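Local coordinates for regulatory protein PcrH (Pseudomonas aeruginosa, PDB 2XCB) that binds the chaperone-binding region of PopD and probably serves as a chaperone for translocator proteins of the type III secretion system, at residues Q20-G25 and K39-L44; K33-Q38 and Q63-Y68; Y54-G59 and Q73-G78; I83-F88 and P120-L125; G104-F109 and A131-V136. One frame throughout, in Å; residues are numbered along the deposited sequence. Where two conformers were deposited one is given.

Contact 1 of 5, residues Q20-G25 and K39-L44; sequences QLYALG and KIFQAL
The backbone oxygen of Ile40 accepts from Leu44 N at 2.9 Å, within a helix whose Ile40 and Leu44, one turn apart, both point at residues 20-25. In Ile40, CG2 is anti to the backbone N and CG1 beside it (chi1 -62°), which sends one branch to Gly25 and the other to Leu24. Ile40 CG2 lies 3.6 Å from Gly25 CA and meets Leu21 O at 3.4 Å; with no side chain at Gly25, the CA atoms of Gly25 and Ile40 come within 5.4 Å. Ile40 CD1 lies 3.6 Å from Leu24 CD2. Such a close antiparallel helix pair, its local axes at 151°, is the building element of the tetratricopeptide-type helical array expected of this chaperone family. Phe41 CZ rests 3.5 Å from Gly25 C, while Tyr22 CD1 comes in plane to the Phe41 ring edge, 3.7 Å from Phe41 CE1. Leu44 CD1 covers Tyr22 CA at 3.8 Å. Tyr22 OH is hydrogen-bonded to the backbone of the bound peptide, on whose apolar side chains both rings pack.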
# COMPACT_ATOMS: atom_id res chain seq x y z
N GLN A 20 -2.89 0.84 -7.99
CA GLN A 20 -1.89 -0.17 -7.67
C GLN A 20 -1.97 -0.67 -6.24
O GLN A 20 -1.70 -1.87 -5.94
CB GLN A 20 -0.48 0.37 -7.99
CG GLN A 20 -0.26 0.61 -9.49
CD GLN A 20 1.03 1.41 -9.75
OE1 GLN A 20 2.04 1.17 -9.12
NE2 GLN A 20 0.97 2.38 -10.68
N LEU A 21 -2.38 0.20 -5.34
CA LEU A 21 -2.56 -0.21 -3.96
C LEU A 21 -3.80 -1.11 -3.80
O LEU A 21 -3.77 -2.07 -3.02
CB LEU A 21 -2.76 1.05 -3.17
CG LEU A 21 -2.08 1.26 -1.85
CD1 LEU A 21 -0.75 0.50 -1.81
CD2 LEU A 21 -1.91 2.77 -1.66
N TYR A 22 -4.87 -0.82 -4.55
CA TYR A 22 -5.99 -1.74 -4.60
C TYR A 22 -5.60 -3.09 -5.13
O TYR A 22 -5.95 -4.12 -4.54
CB TYR A 22 -7.20 -1.13 -5.32
CG TYR A 22 -8.32 -2.16 -5.55
CD1 TYR A 22 -9.20 -2.48 -4.53
CD2 TYR A 22 -8.41 -2.90 -6.75
CE1 TYR A 22 -10.21 -3.42 -4.71
CE2 TYR A 22 -9.43 -3.89 -6.93
CZ TYR A 22 -10.28 -4.14 -5.91
OH TYR A 22 -11.26 -5.06 -6.07
N ALA A 23 -4.83 -3.12 -6.25
CA ALA A 23 -4.25 -4.36 -6.75
C ALA A 23 -3.47 -5.15 -5.72
O ALA A 23 -3.50 -6.41 -5.70
CB ALA A 23 -3.30 -4.08 -7.97
N LEU A 24 -2.70 -4.42 -4.91
CA LEU A 24 -1.83 -5.05 -3.92
C LEU A 24 -2.73 -5.74 -2.90
O LEU A 24 -2.52 -6.92 -2.57
CB LEU A 24 -0.86 -4.03 -3.27
CG LEU A 24 0.22 -4.46 -2.26
CD1 LEU A 24 1.42 -3.56 -2.37
CD2 LEU A 24 -0.28 -4.34 -0.87
N GLY A 25 -3.75 -5.01 -2.45
CA GLY A 25 -4.71 -5.51 -1.47
C GLY A 25 -5.50 -6.67 -2.00
O GLY A 25 -5.67 -7.64 -1.30
N LYS A 39 -5.61 -4.48 6.26
CA LYS A 39 -4.91 -3.24 6.50
C LYS A 39 -4.79 -2.41 5.24
O LYS A 39 -4.92 -1.19 5.28
CB LYS A 39 -3.48 -3.53 7.05
CG LYS A 39 -3.51 -4.17 8.44
CD LYS A 39 -2.23 -4.74 8.86
CE LYS A 39 -2.36 -4.99 10.39
NZ LYS A 39 -1.19 -5.79 10.82
N ILE A 40 -4.47 -3.02 4.13
CA ILE A 40 -4.46 -2.26 2.88
C ILE A 40 -5.86 -1.65 2.54
O ILE A 40 -6.00 -0.45 2.22
CB ILE A 40 -3.92 -3.17 1.77
CG1 ILE A 40 -2.48 -3.54 2.15
CG2 ILE A 40 -4.04 -2.50 0.38
CD1 ILE A 40 -1.50 -2.36 1.92
N PHE A 41 -6.93 -2.45 2.73
CA PHE A 41 -8.26 -1.92 2.41
C PHE A 41 -8.70 -0.85 3.40
O PHE A 41 -9.35 0.12 2.97
CB PHE A 41 -9.31 -3.05 2.29
CG PHE A 41 -9.11 -3.91 1.11
CD1 PHE A 41 -9.12 -3.38 -0.15
CD2 PHE A 41 -8.94 -5.28 1.27
CE1 PHE A 41 -8.92 -4.22 -1.27
CE2 PHE A 41 -8.77 -6.08 0.20
CZ PHE A 41 -8.73 -5.57 -1.05
N GLN A 42 -8.36 -1.02 4.67
CA GLN A 42 -8.65 -0.05 5.66
C GLN A 42 -7.94 1.24 5.25
O GLN A 42 -8.54 2.31 5.33
CB GLN A 42 -8.22 -0.57 7.04
CG GLN A 42 -8.13 0.44 8.16
CD GLN A 42 -9.47 0.87 8.76
OE1 GLN A 42 -10.44 0.12 8.74
NE2 GLN A 42 -9.50 2.07 9.32
N ALA A 43 -6.71 1.13 4.71
CA ALA A 43 -6.00 2.37 4.31
C ALA A 43 -6.78 3.03 3.19
O ALA A 43 -6.99 4.23 3.24
CB ALA A 43 -4.52 2.06 3.85
N LEU A 44 -7.11 2.25 2.14
CA LEU A 44 -7.81 2.78 1.01
C LEU A 44 -9.20 3.41 1.33
O LEU A 44 -9.47 4.50 0.82
CB LEU A 44 -7.95 1.75 -0.07
CG LEU A 44 -6.65 1.35 -0.76
CD1 LEU A 44 -6.89 0.00 -1.30
CD2 LEU A 44 -6.25 2.36 -1.91

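Contact 2 of 5, residues K33-Q38 and Q63-Y68; sequences KWDDAQ and QSLGLY
Trp34, in the first turn of helix 34-47, packs against the end of helix 52-64, where the chain leaves the helix through a Schellman motif at Gly66, with positive phi. Starting at its root, CB of Trp34 touches Leu65 CG at 3.9 Å. The first torsion (chi1 -56°) leaves CG beside the backbone N and anti to the carbonyl carbon, and the indole then lies with one face on Ser64. CG and CD1 pass near Ser64 CB, and CD2 comes closest to it at 3.5 Å. The serine CB lies over the five-membered ring, 3.6 Å from its centroid and 16° off the normal, a CH-pi contact. Farther along, NE1 passes Ser64 OG at 3.9 Å without a hydrogen bond; that hydroxyl has a weak one to Ala60 O. At the far corner, CZ3 approaches Ser64 O at 3.7 Å. Leu65 CD2 stands near the plane of the indole, at its edge, and Tyr29 brings its own ring to the tryptophan. The other branch of Leu65 faces Gln38, whose extended chain carries its amide across the leucine at a slant while OE1 accepts from Arg62 NE. Asp35 crosses Leu65 at about a right angle, its OD2 3.9 Å from Leu65 CD2, whereas Gln38 NE2 lies 3.6 Å from Leu65 CD1.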
# COMPACT_ATOMS: atom_id res chain seq x y z
N LYS A 33 -4.04 -13.99 2.62
CA LYS A 33 -3.34 -13.14 3.56
C LYS A 33 -4.33 -12.07 4.09
O LYS A 33 -4.21 -10.85 3.75
CB LYS A 33 -2.08 -12.55 2.87
CG LYS A 33 -0.88 -13.55 2.69
CD LYS A 33 0.49 -12.81 2.60
CE LYS A 33 1.60 -13.66 1.96
NZ LYS A 33 1.56 -13.76 0.45
N TRP A 34 -5.27 -12.50 4.91
CA TRP A 34 -6.39 -11.62 5.27
C TRP A 34 -6.06 -10.43 6.17
O TRP A 34 -6.67 -9.36 6.05
CB TRP A 34 -7.57 -12.45 5.74
CG TRP A 34 -8.01 -13.49 4.72
CD1 TRP A 34 -8.23 -13.32 3.35
CD2 TRP A 34 -8.30 -14.83 5.00
NE1 TRP A 34 -8.66 -14.50 2.77
CE2 TRP A 34 -8.71 -15.44 3.76
CE3 TRP A 34 -8.26 -15.58 6.17
CZ2 TRP A 34 -9.07 -16.75 3.68
CZ3 TRP A 34 -8.64 -16.89 6.09
CH2 TRP A 34 -9.04 -17.48 4.85
N ASP A 35 -5.11 -10.61 7.09
CA ASP A 35 -4.73 -9.51 7.98
C ASP A 35 -4.06 -8.36 7.26
O ASP A 35 -4.27 -7.19 7.58
CB ASP A 35 -3.79 -10.03 9.08
CG ASP A 35 -4.53 -10.21 10.36
OD1 ASP A 35 -4.96 -9.15 10.93
OD2 ASP A 35 -4.73 -11.40 10.75
N ASP A 36 -3.22 -8.73 6.31
CA ASP A 36 -2.50 -7.76 5.52
C ASP A 36 -3.45 -7.08 4.54
O ASP A 36 -3.38 -5.88 4.35
CB ASP A 36 -1.42 -8.44 4.71
CG ASP A 36 -0.12 -8.64 5.53
OD1 ASP A 36 0.00 -8.36 6.77
OD2 ASP A 36 0.80 -9.00 4.86
N ALA A 37 -4.31 -7.88 3.92
CA ALA A 37 -5.29 -7.34 2.98
C ALA A 37 -6.22 -6.38 3.74
O ALA A 37 -6.52 -5.28 3.28
CB ALA A 37 -6.04 -8.45 2.32
N GLN A 38 -6.64 -6.78 4.93
CA GLN A 38 -7.51 -5.87 5.71
C GLN A 38 -6.88 -4.48 5.91
O GLN A 38 -7.56 -3.45 5.87
CB GLN A 38 -7.79 -6.45 7.09
CG GLN A 38 -8.89 -5.63 7.81
CD GLN A 38 -9.13 -6.10 9.23
OE1 GLN A 38 -10.04 -5.60 9.93
NE2 GLN A 38 -8.27 -6.98 9.71
N GLN A 63 -14.79 -10.66 7.21
CA GLN A 63 -15.58 -11.89 7.13
C GLN A 63 -14.69 -13.13 7.23
O GLN A 63 -14.98 -14.02 8.03
CB GLN A 63 -16.43 -11.96 5.85
CG GLN A 63 -17.57 -13.02 5.97
CD GLN A 63 -18.48 -13.07 4.73
OE1 GLN A 63 -18.60 -12.11 4.01
NE2 GLN A 63 -19.13 -14.22 4.51
N SER A 64 -13.61 -13.18 6.44
CA SER A 64 -12.73 -14.35 6.39
C SER A 64 -11.98 -14.58 7.70
O SER A 64 -11.56 -15.71 7.96
CB SER A 64 -11.74 -14.20 5.26
OG SER A 64 -12.34 -14.57 4.06
N LEU A 65 -11.82 -13.52 8.49
CA LEU A 65 -11.22 -13.57 9.82
C LEU A 65 -12.24 -13.75 10.94
O LEU A 65 -11.90 -13.69 12.12
CB LEU A 65 -10.51 -12.21 10.07
CG LEU A 65 -9.22 -12.00 9.25
CD1 LEU A 65 -8.78 -10.53 9.41
CD2 LEU A 65 -8.13 -12.99 9.75
N GLY A 66 -13.50 -13.89 10.59
CA GLY A 66 -14.51 -14.11 11.65
C GLY A 66 -14.90 -12.88 12.37
O GLY A 66 -15.53 -12.96 13.46
N LEU A 67 -14.58 -11.71 11.82
CA LEU A 67 -14.99 -10.49 12.48
C LEU A 67 -16.33 -10.04 11.88
O LEU A 67 -16.38 -9.01 11.22
CB LEU A 67 -13.95 -9.37 12.24
CG LEU A 67 -12.61 -9.72 12.88
CD1 LEU A 67 -11.57 -8.65 12.50
CD2 LEU A 67 -12.78 -9.85 14.44
N TYR A 68 -17.43 -10.76 12.15
CA TYR A 68 -18.67 -10.49 11.42
C TYR A 68 -19.32 -9.13 11.66
O TYR A 68 -19.85 -8.55 10.76
CB TYR A 68 -19.67 -11.63 11.69
CG TYR A 68 -19.08 -12.97 11.42
CD1 TYR A 68 -18.86 -13.35 10.11
CD2 TYR A 68 -18.69 -13.83 12.47
CE1 TYR A 68 -18.31 -14.56 9.83
CE2 TYR A 68 -18.12 -15.06 12.20
CZ TYR A 68 -17.96 -15.42 10.86
OH TYR A 68 -17.43 -16.58 10.51

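Contact 3 of 5, residues Y54-G59 and Q73-G78; sequences YFLGLG and QSYSYG
Two different first torsions prepare the meeting: Ser74 places OG anti to its backbone N (chi1 -165°), whereas Phe55 sets its ring beside its own backbone N (chi1 -66°), where Tyr77 meets its face. Ser74 OG donates to Phe55 O at 2.7 Å, approaching in the carbonyl plane on a lone pair. The same oxygen still accepts the helical bond from Gly59 N at 2.8 Å, so two donors grip it in a buried place. Leu58 packs its side chain against the hydroxyl, with its CB 3.5 Å from Ser74 OG. The helices run antiparallel, their local axes at 162° and only 8.0 Å apart, a tight packing permitted by glycines on both sides and in keeping with the tetratricopeptide-type superhelix. Gly78 CA sits 3.9 Å from Phe55 CB. At the other end Tyr75 lays its phenol end along the backbone of Gly59, Tyr75 OH to Gly59 C at 3.3 Å, and this hydroxyl is hydrogen-bonded to Gln63 OE1. Leu56 CD1 also touches Tyr75 CE1, and both residues pack on apolar side chains of the bound peptide. On the flank away from Tyr75, the edge of Tyr77 points into the face of Phe55, an edge-to-face pair in which Tyr77 CD2 lies over the ring centre and Tyr77 CE2 reaches Phe55 CZ at 3.5 Å. Tyr77 OH is hydrogen-bonded to His49 O.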
# COMPACT_ATOMS: atom_id res chain seq x y z
N TYR A 54 -13.43 -0.68 -2.25
CA TYR A 54 -12.56 -0.72 -1.06
C TYR A 54 -13.34 -1.27 0.15
O TYR A 54 -12.78 -1.90 1.04
CB TYR A 54 -12.01 0.68 -0.69
CG TYR A 54 -11.24 1.34 -1.80
CD1 TYR A 54 -10.76 0.59 -2.87
CD2 TYR A 54 -10.97 2.72 -1.79
CE1 TYR A 54 -10.04 1.21 -3.97
CE2 TYR A 54 -10.24 3.36 -2.90
CZ TYR A 54 -9.79 2.57 -3.93
OH TYR A 54 -9.10 3.16 -4.97
N PHE A 55 -14.64 -1.00 0.19
CA PHE A 55 -15.45 -1.39 1.38
C PHE A 55 -15.85 -2.86 1.31
O PHE A 55 -15.99 -3.55 2.35
CB PHE A 55 -16.65 -0.46 1.54
CG PHE A 55 -16.22 0.97 1.86
CD1 PHE A 55 -15.89 1.33 3.18
CD2 PHE A 55 -16.03 1.88 0.86
CE1 PHE A 55 -15.39 2.65 3.48
CE2 PHE A 55 -15.53 3.20 1.17
CZ PHE A 55 -15.22 3.57 2.43
N LEU A 56 -16.07 -3.31 0.07
CA LEU A 56 -16.24 -4.74 -0.31
C LEU A 56 -15.01 -5.47 0.10
O LEU A 56 -15.07 -6.50 0.77
CB LEU A 56 -16.50 -4.91 -1.85
CG LEU A 56 -16.92 -6.39 -2.14
CD1 LEU A 56 -18.20 -6.75 -1.35
CD2 LEU A 56 -17.09 -6.64 -3.62
N GLY A 57 -13.84 -4.95 -0.30
CA GLY A 57 -12.54 -5.57 0.11
C GLY A 57 -12.34 -5.67 1.65
O GLY A 57 -12.04 -6.77 2.21
N LEU A 58 -12.58 -4.55 2.33
CA LEU A 58 -12.41 -4.51 3.79
C LEU A 58 -13.40 -5.53 4.38
O LEU A 58 -13.05 -6.35 5.28
CB LEU A 58 -12.70 -3.07 4.26
CG LEU A 58 -12.62 -2.78 5.78
CD1 LEU A 58 -11.28 -3.23 6.31
CD2 LEU A 58 -12.96 -1.31 6.26
N GLY A 59 -14.68 -5.41 3.99
CA GLY A 59 -15.72 -6.43 4.47
C GLY A 59 -15.32 -7.87 4.28
O GLY A 59 -15.41 -8.63 5.19
N GLN A 73 -20.41 -3.60 9.29
CA GLN A 73 -20.23 -2.12 9.18
C GLN A 73 -19.68 -1.71 7.81
O GLN A 73 -20.15 -0.76 7.20
CB GLN A 73 -19.33 -1.59 10.27
CG GLN A 73 -19.94 -1.92 11.64
CD GLN A 73 -19.13 -1.42 12.79
OE1 GLN A 73 -18.03 -1.89 13.07
NE2 GLN A 73 -19.67 -0.41 13.46
N SER A 74 -18.72 -2.48 7.31
CA SER A 74 -18.11 -2.14 6.00
C SER A 74 -19.05 -2.39 4.79
O SER A 74 -19.13 -1.58 3.80
CB SER A 74 -16.82 -2.95 5.86
OG SER A 74 -16.06 -2.39 4.78
N TYR A 75 -19.71 -3.54 4.84
CA TYR A 75 -20.73 -3.89 3.89
C TYR A 75 -21.87 -2.90 3.95
O TYR A 75 -22.38 -2.50 2.93
CB TYR A 75 -21.26 -5.30 4.21
CG TYR A 75 -20.28 -6.44 3.94
CD1 TYR A 75 -19.36 -6.36 2.90
CD2 TYR A 75 -20.43 -7.69 4.60
CE1 TYR A 75 -18.48 -7.40 2.61
CE2 TYR A 75 -19.57 -8.74 4.34
CZ TYR A 75 -18.62 -8.60 3.31
OH TYR A 75 -17.79 -9.65 3.05
N SER A 76 -22.28 -2.46 5.15
CA SER A 76 -23.37 -1.53 5.22
C SER A 76 -23.04 -0.20 4.53
O SER A 76 -23.86 0.38 3.77
CB SER A 76 -23.73 -1.26 6.67
OG SER A 76 -24.92 -0.56 6.60
N TYR A 77 -21.83 0.29 4.79
CA TYR A 77 -21.41 1.54 4.10
C TYR A 77 -21.24 1.33 2.59
O TYR A 77 -21.75 2.09 1.75
CB TYR A 77 -20.17 2.14 4.76
CG TYR A 77 -19.81 3.46 4.13
CD1 TYR A 77 -20.41 4.65 4.53
CD2 TYR A 77 -18.85 3.53 3.11
CE1 TYR A 77 -20.06 5.92 3.94
CE2 TYR A 77 -18.51 4.80 2.50
CZ TYR A 77 -19.11 5.97 2.93
OH TYR A 77 -18.79 7.18 2.30
N GLY A 78 -20.58 0.25 2.22
CA GLY A 78 -20.43 -0.02 0.82
C GLY A 78 -21.75 0.02 0.05
O GLY A 78 -21.85 0.56 -1.07

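Contact 4 of 5, residues I83-F88 and P120-L125; sequences INEPRF and PAHEAL
Pro86 CG sits squarely over one face of the His122 imidazole, 3.5 Å from the ring centroid and 5° off the normal, a CH-pi contact. The same CG touches Leu125 CD2 at 3.8 Å, so one proline carbon meets both the N-cap residue of helix 123-140 and a leucine of its first turn. Leu125 CD2 also reaches the aliphatic part of Arg87, meeting Arg87 CG at 4.0 Å. Leu115 and Ala116 of helix 102-117 add packing against Pro86. In the next shell lies the entry to helix 87-98, where Glu85 caps the turn: its OE2 accepts from Arg87 N at 2.8 Å with the anti lone pair. Arg87 folds back, bent at chi3, and grips the carboxylate side-on, Arg87 NE to Glu85 OE2 at 2.9 Å and nearly straight at 172°, and Arg87 NH2 to Glu85 OE1 at 2.7 Å as a salt bridge. The guanidinium meets both oxygens from above the carboxylate plane. This fixes it while NH1 donates to the backbone of the bound peptide and NH2 also reaches a polar side chain there, so Glu85 is a second-shell residue that positions an arginine of the peptide-binding surface. His122 CE1 lies 3.9 Å from Glu85 OE2; the carboxylate would tend to favour a charged imidazole and the guanidinium to oppose it, so the two influences probably offset each other in part.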
# COMPACT_ATOMS: atom_id res chain seq x y z
N ILE A 83 -25.79 1.26 -4.61
CA ILE A 83 -27.08 0.70 -4.25
C ILE A 83 -27.52 -0.48 -5.14
O ILE A 83 -28.46 -1.17 -4.79
CB ILE A 83 -28.15 1.79 -4.27
CG1 ILE A 83 -28.21 2.44 -5.64
CG2 ILE A 83 -27.95 2.82 -3.16
CD1 ILE A 83 -29.31 3.64 -5.66
N ASN A 84 -26.87 -0.70 -6.27
CA ASN A 84 -27.16 -1.81 -7.21
C ASN A 84 -26.35 -3.12 -6.97
O ASN A 84 -26.65 -4.15 -7.53
CB ASN A 84 -26.93 -1.34 -8.64
CG ASN A 84 -28.04 -0.42 -9.11
OD1 ASN A 84 -29.19 -0.61 -8.66
ND2 ASN A 84 -27.73 0.60 -9.94
N GLU A 85 -25.30 -3.03 -6.16
CA GLU A 85 -24.37 -4.16 -5.98
C GLU A 85 -24.93 -5.21 -5.03
O GLU A 85 -25.09 -4.97 -3.81
CB GLU A 85 -23.00 -3.60 -5.51
CG GLU A 85 -22.01 -4.60 -5.01
CD GLU A 85 -21.61 -5.49 -6.14
OE1 GLU A 85 -20.92 -5.01 -7.08
OE2 GLU A 85 -22.06 -6.65 -6.08
N PRO A 86 -25.21 -6.41 -5.58
CA PRO A 86 -25.79 -7.54 -4.82
C PRO A 86 -24.82 -8.15 -3.82
O PRO A 86 -25.27 -8.76 -2.83
CB PRO A 86 -26.14 -8.55 -5.93
CG PRO A 86 -25.13 -8.21 -7.02
CD PRO A 86 -25.12 -6.72 -7.01
N ARG A 87 -23.49 -7.98 -4.01
CA ARG A 87 -22.53 -8.58 -3.08
C ARG A 87 -22.65 -8.07 -1.65
O ARG A 87 -22.44 -8.82 -0.72
CB ARG A 87 -21.09 -8.44 -3.55
CG ARG A 87 -20.79 -9.43 -4.66
CD ARG A 87 -19.42 -9.17 -5.47
NE ARG A 87 -19.49 -7.95 -6.26
CZ ARG A 87 -18.50 -7.48 -7.05
NH1 ARG A 87 -17.31 -8.09 -7.10
NH2 ARG A 87 -18.70 -6.36 -7.77
N PHE A 88 -22.96 -6.80 -1.49
CA PHE A 88 -23.08 -6.25 -0.15
C PHE A 88 -24.15 -6.97 0.65
O PHE A 88 -23.84 -7.49 1.69
CB PHE A 88 -23.31 -4.74 -0.23
CG PHE A 88 -22.05 -3.96 -0.71
CD1 PHE A 88 -20.85 -4.02 0.04
CD2 PHE A 88 -22.05 -3.28 -1.94
CE1 PHE A 88 -19.69 -3.28 -0.34
CE2 PHE A 88 -20.91 -2.57 -2.40
CZ PHE A 88 -19.70 -2.57 -1.57
N PRO A 120 -27.57 -9.14 -15.76
CA PRO A 120 -27.12 -10.44 -16.33
C PRO A 120 -25.72 -10.94 -15.86
O PRO A 120 -25.52 -12.15 -15.68
CB PRO A 120 -27.18 -10.20 -17.84
CG PRO A 120 -28.17 -9.06 -18.00
CD PRO A 120 -27.91 -8.17 -16.82
N ALA A 121 -24.80 -10.02 -15.59
CA ALA A 121 -23.49 -10.36 -14.97
C ALA A 121 -23.60 -11.16 -13.64
O ALA A 121 -22.68 -11.89 -13.24
CB ALA A 121 -22.68 -9.06 -14.71
N HIS A 122 -24.74 -11.00 -12.96
CA HIS A 122 -24.92 -11.60 -11.65
C HIS A 122 -25.94 -12.76 -11.60
O HIS A 122 -26.54 -13.01 -10.54
CB HIS A 122 -25.32 -10.51 -10.64
CG HIS A 122 -24.25 -9.52 -10.32
ND1 HIS A 122 -23.18 -9.81 -9.50
CD2 HIS A 122 -24.14 -8.20 -10.62
CE1 HIS A 122 -22.44 -8.73 -9.33
NE2 HIS A 122 -23.01 -7.73 -9.99
N GLU A 123 -26.12 -13.47 -12.71
CA GLU A 123 -27.03 -14.62 -12.76
C GLU A 123 -26.73 -15.79 -11.78
O GLU A 123 -27.64 -16.37 -11.23
CB GLU A 123 -27.11 -15.13 -14.20
CG GLU A 123 -27.98 -16.37 -14.44
CD GLU A 123 -28.18 -16.69 -15.94
OE1 GLU A 123 -27.16 -16.88 -16.66
OE2 GLU A 123 -29.35 -16.75 -16.41
N ALA A 124 -25.46 -16.15 -11.58
CA ALA A 124 -25.12 -17.20 -10.60
C ALA A 124 -25.43 -16.76 -9.15
O ALA A 124 -25.93 -17.56 -8.34
CB ALA A 124 -23.64 -17.60 -10.74
N LEU A 125 -25.14 -15.51 -8.83
CA LEU A 125 -25.36 -14.97 -7.50
C LEU A 125 -26.85 -14.90 -7.17
O LEU A 125 -27.22 -15.22 -6.05
CB LEU A 125 -24.70 -13.57 -7.32
CG LEU A 125 -24.61 -12.96 -5.90
CD1 LEU A 125 -23.88 -13.90 -4.96
CD2 LEU A 125 -23.93 -11.59 -5.90

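Contact 5 of 5, residues G104-F109 and A131-V136; sequences GAESGF and AMLEAV
The C-terminal end of the helical array is closed here by helix 123-140, which packs antiparallel on helix 102-117 with local axes 8.9 Å apart and at 154°. Phe109 contributes the largest share of the contact. One face of its ring receives Met132 CB, 3.4 Å from the centroid and 5° off the normal, a CH-pi contact. Bends at chi2 and chi3 curl the rest of the methionine back over the same ring, bringing Met132 CE to 3.9 Å from Phe109 CZ, with the sulfur obliquely placed in a Met-aromatic contact. Val136 CG2 comes instead to the ring edge, near its plane, 3.8 Å from Phe109 CE2, and also lies near Ala105 CB. At the base of the ring Phe109 CB meets Leu133 CB at 4.0 Å. Phe90 adds an edge-to-face ring partner from helix 87-98. Glu106 sends its carboxylate onward to Lys140 and Thr137, while its aliphatic part serves the interface: Glu106 CB touches Val136 CG1 at 3.9 Å and Glu106 CG touches Leu133 CD1 at 3.8 Å.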
# COMPACT_ATOMS: atom_id res chain seq x y z
N GLY A 104 -32.02 -10.73 9.95
CA GLY A 104 -31.03 -10.01 9.15
C GLY A 104 -30.62 -10.84 7.92
O GLY A 104 -30.49 -10.32 6.82
N ALA A 105 -30.43 -12.13 8.07
CA ALA A 105 -29.92 -12.89 6.92
C ALA A 105 -30.99 -12.97 5.85
O ALA A 105 -30.70 -12.94 4.64
CB ALA A 105 -29.50 -14.32 7.34
N GLU A 106 -32.22 -13.22 6.30
CA GLU A 106 -33.35 -13.28 5.33
C GLU A 106 -33.46 -11.96 4.53
O GLU A 106 -33.62 -12.02 3.33
CB GLU A 106 -34.67 -13.51 6.10
CG GLU A 106 -35.92 -13.45 5.24
CD GLU A 106 -37.17 -13.97 5.97
OE1 GLU A 106 -37.49 -13.42 7.05
OE2 GLU A 106 -37.81 -14.93 5.47
N SER A 107 -33.44 -10.80 5.22
CA SER A 107 -33.48 -9.48 4.56
C SER A 107 -32.36 -9.37 3.52
O SER A 107 -32.60 -9.00 2.35
CB SER A 107 -33.28 -8.35 5.58
OG SER A 107 -34.18 -8.47 6.64
N GLY A 108 -31.12 -9.74 3.93
CA GLY A 108 -29.94 -9.56 3.03
C GLY A 108 -30.05 -10.41 1.77
O GLY A 108 -29.74 -9.93 0.65
N PHE A 109 -30.42 -11.68 1.96
CA PHE A 109 -30.48 -12.64 0.82
C PHE A 109 -31.65 -12.22 -0.10
O PHE A 109 -31.55 -12.31 -1.30
CB PHE A 109 -30.70 -14.09 1.30
CG PHE A 109 -29.46 -14.72 1.93
CD1 PHE A 109 -28.23 -14.65 1.30
CD2 PHE A 109 -29.55 -15.36 3.16
CE1 PHE A 109 -27.05 -15.20 1.88
CE2 PHE A 109 -28.41 -15.96 3.72
CZ PHE A 109 -27.15 -15.86 3.09
N ALA A 131 -31.36 -19.55 -3.31
CA ALA A 131 -31.14 -20.80 -2.54
C ALA A 131 -30.95 -20.54 -1.04
O ALA A 131 -31.57 -21.21 -0.17
CB ALA A 131 -29.94 -21.62 -3.10
N MET A 132 -30.07 -19.57 -0.73
CA MET A 132 -29.86 -19.19 0.67
C MET A 132 -31.11 -18.63 1.33
O MET A 132 -31.42 -18.93 2.51
CB MET A 132 -28.66 -18.20 0.82
CG MET A 132 -27.29 -18.82 0.53
SD MET A 132 -27.05 -20.34 1.50
CE MET A 132 -26.88 -19.71 3.19
N LEU A 133 -31.84 -17.78 0.62
CA LEU A 133 -33.08 -17.28 1.18
C LEU A 133 -34.04 -18.42 1.56
O LEU A 133 -34.61 -18.43 2.66
CB LEU A 133 -33.78 -16.32 0.18
CG LEU A 133 -35.15 -15.76 0.64
CD1 LEU A 133 -35.03 -14.96 1.90
CD2 LEU A 133 -35.78 -14.95 -0.52
N GLU A 134 -34.19 -19.37 0.66
CA GLU A 134 -35.08 -20.53 0.88
C GLU A 134 -34.61 -21.31 2.14
O GLU A 134 -35.43 -21.72 2.99
CB GLU A 134 -35.02 -21.47 -0.33
CG GLU A 134 -35.65 -20.93 -1.65
CD GLU A 134 -35.64 -22.00 -2.81
OE1 GLU A 134 -35.45 -21.61 -4.00
OE2 GLU A 134 -35.79 -23.23 -2.53
N ALA A 135 -33.27 -21.48 2.26
CA ALA A 135 -32.69 -22.19 3.39
C ALA A 135 -33.01 -21.49 4.66
O ALA A 135 -33.41 -22.13 5.64
CB ALA A 135 -31.15 -22.37 3.25
N VAL A 136 -32.85 -20.17 4.68
CA VAL A 136 -33.12 -19.41 5.89
C VAL A 136 -34.60 -19.39 6.29
O VAL A 136 -34.96 -19.46 7.47
CB VAL A 136 -32.62 -17.91 5.73
CG1 VAL A 136 -33.18 -17.04 6.85
CG2 VAL A 136 -31.08 -17.84 5.75

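In the fold
From the N terminus, contact 1 closes a short loop by turning helix 34-47 back on helix 15-30. Contact 2 starts before that loop is complete and ties the beginning of helix 34-47 to the end of helix 52-64, so the two cross. Contact 3, joining helix 52-64 to helix 68-81, crosses contact 2 in turn and follows contact 1 in series; these three touch one another, Phe41 lying against Gly57. Contact 4 opens after contact 3 and abuts it through Phe88, binding the start of helix 87-98 to helix 123-140. Contact 5, joining helix 102-117 to that same last helix, crosses contact 4 and lies on the opposite side of the chain's centre from contact 1, about 30 Å between centres.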